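Local coordinates for ESX-1 secretion-associated protein EspB (Mycobacterium marinum, PDB 7P0Z) that is secreted through the ESX-1 system and assembles into a ring of seven subunits, probably forming a channel-like structure linked to protein transport, at residues 159-162 and 163-166; 166-169 and 170-173. All blocks are in the same frame, centred on the assembly; numbering follows the deposited sequence.

Interaction 1 (159-162 and 163-166); sequences NNFN and LSLQ
The ring of F161 carries L165 over one of its faces, with CG 4.0 Å from the ring centroid and displaced toward the rim, a CH-pi contact. L165 CD1 comes still nearer, 3.4 Å from F161 CE2, and its other methyl, CD2, meets CZ. The ring reaches this place because its CG stands anti to the backbone N (chi1 -167°), which swings it along the helix toward the residue one turn on. A branched leucine suits the spot, since its fork straddles the outer part of the ring; A28, P30 and P31 of a loop and S204 of helix 181-224 also touch F161. The second pair of flat groups is N162 and Q166, whose side-chain amides lie nearly parallel, their planes 10° apart.

All of this sits near the C-terminal end of helix 149-166, in the PPE domain, where i to i+4 pairing sets the spacing. The amide N of L165 gives a 2.9 Å bond to F161 O, and that of L163 a 3.0 Å bond to N159 O. N162 O receives the backbone N of Q166 at 3.0 Å and, more weakly, Q166 NE2 at 3.3 Å, so one carbonyl is held by both ends of the glutamine. The amide's other atom, OE1, bonds to Q50 of a neighbouring subunit, a use of both ends of the group that favours glutamine here. S164 turns its hydroxyl back over the preceding turn (chi1 62°), leaving OG 3.1 Å from N160 O and 3.1 Å from F161 O, with one proton for two carbonyls. L163, apolar and buried, faces the opposite way from the F161 ring and packs on E49 of the neighbouring subunit.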
# COMPACT_ATOMS: atom_id res chain seq x y z
N ASN A 159 -23.67 -20.55 -8.17
CA ASN A 159 -22.80 -20.44 -9.33
C ASN A 159 -23.58 -20.49 -10.63
O ASN A 159 -23.28 -19.75 -11.58
CB ASN A 159 -21.74 -21.52 -9.32
CG ASN A 159 -20.43 -21.03 -8.85
OD1 ASN A 159 -19.98 -19.97 -9.27
ND2 ASN A 159 -19.78 -21.79 -7.99
N ASN A 160 -24.57 -21.37 -10.71
CA ASN A 160 -25.41 -21.39 -11.89
C ASN A 160 -26.09 -20.05 -12.08
O ASN A 160 -26.18 -19.55 -13.20
CB ASN A 160 -26.45 -22.49 -11.80
CG ASN A 160 -25.85 -23.84 -11.93
OD1 ASN A 160 -24.78 -24.01 -12.49
ND2 ASN A 160 -26.54 -24.83 -11.40
N PHE A 161 -26.57 -19.46 -11.00
CA PHE A 161 -27.22 -18.16 -11.11
C PHE A 161 -26.25 -17.08 -11.58
O PHE A 161 -26.60 -16.25 -12.41
CB PHE A 161 -27.86 -17.76 -9.79
CG PHE A 161 -28.78 -16.62 -9.92
CD1 PHE A 161 -29.94 -16.74 -10.65
CD2 PHE A 161 -28.46 -15.39 -9.39
CE1 PHE A 161 -30.78 -15.69 -10.81
CE2 PHE A 161 -29.30 -14.33 -9.55
CZ PHE A 161 -30.46 -14.48 -10.26
N ASN A 162 -25.04 -17.06 -11.02
CA ASN A 162 -23.97 -16.21 -11.52
C ASN A 162 -23.84 -16.29 -13.03
O ASN A 162 -23.89 -15.27 -13.74
CB ASN A 162 -22.67 -16.65 -10.86
CG ASN A 162 -21.47 -15.89 -11.35
OD1 ASN A 162 -21.58 -14.81 -11.89
ND2 ASN A 162 -20.33 -16.52 -11.26
N LEU A 163 -23.66 -17.50 -13.55
CA LEU A 163 -23.45 -17.64 -14.98
C LEU A 163 -24.67 -17.22 -15.77
O LEU A 163 -24.55 -16.58 -16.82
CB LEU A 163 -23.08 -19.08 -15.31
CG LEU A 163 -21.75 -19.51 -14.71
CD1 LEU A 163 -21.44 -20.91 -15.16
CD2 LEU A 163 -20.65 -18.56 -15.12
N SER A 164 -25.86 -17.56 -15.29
CA SER A 164 -27.04 -17.25 -16.08
C SER A 164 -27.35 -15.76 -16.06
O SER A 164 -27.92 -15.25 -17.02
CB SER A 164 -28.21 -18.08 -15.60
OG SER A 164 -28.52 -17.79 -14.27
N LEU A 165 -26.98 -15.05 -15.01
CA LEU A 165 -27.04 -13.59 -15.07
C LEU A 165 -26.06 -13.05 -16.08
O LEU A 165 -26.39 -12.17 -16.87
CB LEU A 165 -26.76 -12.98 -13.70
CG LEU A 165 -27.80 -13.04 -12.60
CD1 LEU A 165 -27.27 -12.27 -11.41
CD2 LEU A 165 -29.10 -12.46 -13.07
N GLN A 166 -24.83 -13.55 -16.06
CA GLN A 166 -23.85 -13.09 -17.03
C GLN A 166 -24.28 -13.34 -18.46
O GLN A 166 -23.94 -12.57 -19.35
CB GLN A 166 -22.51 -13.76 -16.77
CG GLN A 166 -21.65 -13.01 -15.83
CD GLN A 166 -20.48 -13.82 -15.35
OE1 GLN A 166 -19.35 -13.41 -15.51
NE2 GLN A 166 -20.74 -14.94 -14.73

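Interaction 2 (166-169 and 170-173); sequences QRDI and KRFR
K170 O, one residue beyond the I169 O to F172 N bond (3.1 Å) that spans the two segments, is gripped twice by R173. R173 N approaches it at 3.0 Å and R173 NH1 at 2.9 Å, from opposite faces of the carbonyl plane, so the arginine closes its own turn with main chain and side chain together. The length of arginine fits it for a further task, since NH1 also forms a salt bridge with E22 of helix 13-23.

On the other flank D168 meets R171. OD2 lies 2.9 Å from NH2 in a salt bridge whose hydrogen bond is weak, with an N-H...O angle of only 124°. The carboxylate and guanidinium planes stand 89° apart, which rules out the flat two-toothed pairing; OD1 lies in the guanidinium plane at its edge, but 3.6 Å from NE. R171 comes round to the aspartate because its chain folds twice, at chi1 (64°) and again at chi3. Its firmer partners are the carbonyls of A25 and V23, both bonded to NH1, so the buried charge probably rests on these oxygens as well as on D168.

The first of these turns, at chi1, also lays R171 CG over the centre of the F172 ring, 3.7 Å above its plane. F172 CD2 approaches I169 CB at 4.3 Å, and the ring occupies a buried seat, partly built from the side chains of M190, Q193 and K194 of helix 181-224 and V23 of helix 13-23, that a large aromatic fills well. Two successive i to i+3 bonds, at I169 O and K170 O, make this a short 3-10 turn in the connection between the two helices of the PPE-domain hairpin, which farther on probably carries the WxG turn of the EsxAB clan.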
# COMPACT_ATOMS: atom_id res chain seq x y z
N GLN A 166 -24.83 -13.55 -16.06
CA GLN A 166 -23.85 -13.09 -17.03
C GLN A 166 -24.28 -13.34 -18.46
O GLN A 166 -23.94 -12.57 -19.35
CB GLN A 166 -22.51 -13.76 -16.77
CG GLN A 166 -21.65 -13.01 -15.83
CD GLN A 166 -20.48 -13.82 -15.35
OE1 GLN A 166 -19.35 -13.41 -15.51
NE2 GLN A 166 -20.74 -14.94 -14.73
N ARG A 167 -25.03 -14.39 -18.71
CA ARG A 167 -25.45 -14.64 -20.08
C ARG A 167 -26.59 -13.76 -20.52
O ARG A 167 -26.99 -13.85 -21.68
CB ARG A 167 -25.92 -16.07 -20.27
CG ARG A 167 -24.92 -17.09 -20.08
CD ARG A 167 -25.55 -18.39 -20.36
NE ARG A 167 -24.61 -19.43 -20.05
CZ ARG A 167 -24.58 -20.03 -18.88
NH1 ARG A 167 -25.48 -19.73 -17.97
NH2 ARG A 167 -23.68 -20.96 -18.63
N ASP A 168 -27.14 -12.95 -19.65
CA ASP A 168 -28.39 -12.27 -19.95
C ASP A 168 -28.23 -10.76 -20.04
O ASP A 168 -29.17 -10.03 -19.76
CB ASP A 168 -29.43 -12.64 -18.91
CG ASP A 168 -30.81 -12.67 -19.48
OD1 ASP A 168 -30.94 -12.45 -20.70
OD2 ASP A 168 -31.77 -12.91 -18.73
N ILE A 169 -27.07 -10.28 -20.45
CA ILE A 169 -26.88 -8.86 -20.64
C ILE A 169 -27.03 -8.44 -22.09
O ILE A 169 -26.82 -7.27 -22.41
CB ILE A 169 -25.54 -8.39 -20.07
CG1 ILE A 169 -24.39 -9.11 -20.76
CG2 ILE A 169 -25.49 -8.61 -18.58
CD1 ILE A 169 -23.10 -8.43 -20.59
N LYS A 170 -27.39 -9.36 -22.98
CA LYS A 170 -27.77 -8.96 -24.33
C LYS A 170 -28.88 -7.94 -24.32
O LYS A 170 -28.91 -7.04 -25.16
CB LYS A 170 -28.24 -10.15 -25.14
CG LYS A 170 -27.21 -11.08 -25.56
CD LYS A 170 -27.89 -12.32 -26.02
CE LYS A 170 -28.72 -12.02 -27.23
NZ LYS A 170 -29.35 -13.25 -27.77
N ARG A 171 -29.81 -8.07 -23.39
CA ARG A 171 -30.95 -7.17 -23.35
C ARG A 171 -30.55 -5.73 -23.11
O ARG A 171 -31.43 -4.87 -23.15
CB ARG A 171 -31.92 -7.62 -22.27
CG ARG A 171 -31.35 -7.56 -20.89
CD ARG A 171 -32.36 -7.98 -19.87
NE ARG A 171 -32.67 -9.40 -19.91
CZ ARG A 171 -33.79 -9.92 -19.45
NH1 ARG A 171 -34.71 -9.14 -18.93
NH2 ARG A 171 -34.00 -11.22 -19.51
N PHE A 172 -29.29 -5.42 -22.88
CA PHE A 172 -28.88 -4.05 -22.69
C PHE A 172 -27.98 -3.54 -23.80
O PHE A 172 -27.39 -2.48 -23.65
CB PHE A 172 -28.17 -3.86 -21.36
CG PHE A 172 -28.94 -4.34 -20.21
CD1 PHE A 172 -30.14 -3.78 -19.89
CD2 PHE A 172 -28.44 -5.34 -19.43
CE1 PHE A 172 -30.85 -4.22 -18.82
CE2 PHE A 172 -29.14 -5.78 -18.35
CZ PHE A 172 -30.35 -5.21 -18.04
N ARG A 173 -27.86 -4.26 -24.90
CA ARG A 173 -27.03 -3.81 -25.99
C ARG A 173 -27.55 -2.51 -26.58
O ARG A 173 -28.71 -2.14 -26.41
CB ARG A 173 -26.96 -4.87 -27.07
CG ARG A 173 -28.22 -5.04 -27.80
CD ARG A 173 -28.17 -6.23 -28.67
NE ARG A 173 -29.44 -6.42 -29.35
CZ ARG A 173 -30.48 -7.00 -28.80
NH1 ARG A 173 -30.42 -7.44 -27.56
NH2 ARG A 173 -31.60 -7.14 -29.48

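Interactions 1 and 2 follow each other along the chain and share Q166, their centres lying 12 Å apart. Between them the backbone pairing changes, from the i to i+4 bonds of helix 149-166 in the first to i to i+3 bonds in the second, so the helix gives way to the connection leading to helix 181-224. Interaction 1 is centred about 11 Å from the centre of the chain and interaction 2 about 21 Å, farther along the elongated bundle. Both contacts pack on helix 181-224 and both touch the neighbouring subunit: Q166 also rests on P273, and R167 and I169 on V53 and N57, of that copy, which places the pair at an interface of the seven-chain assembly.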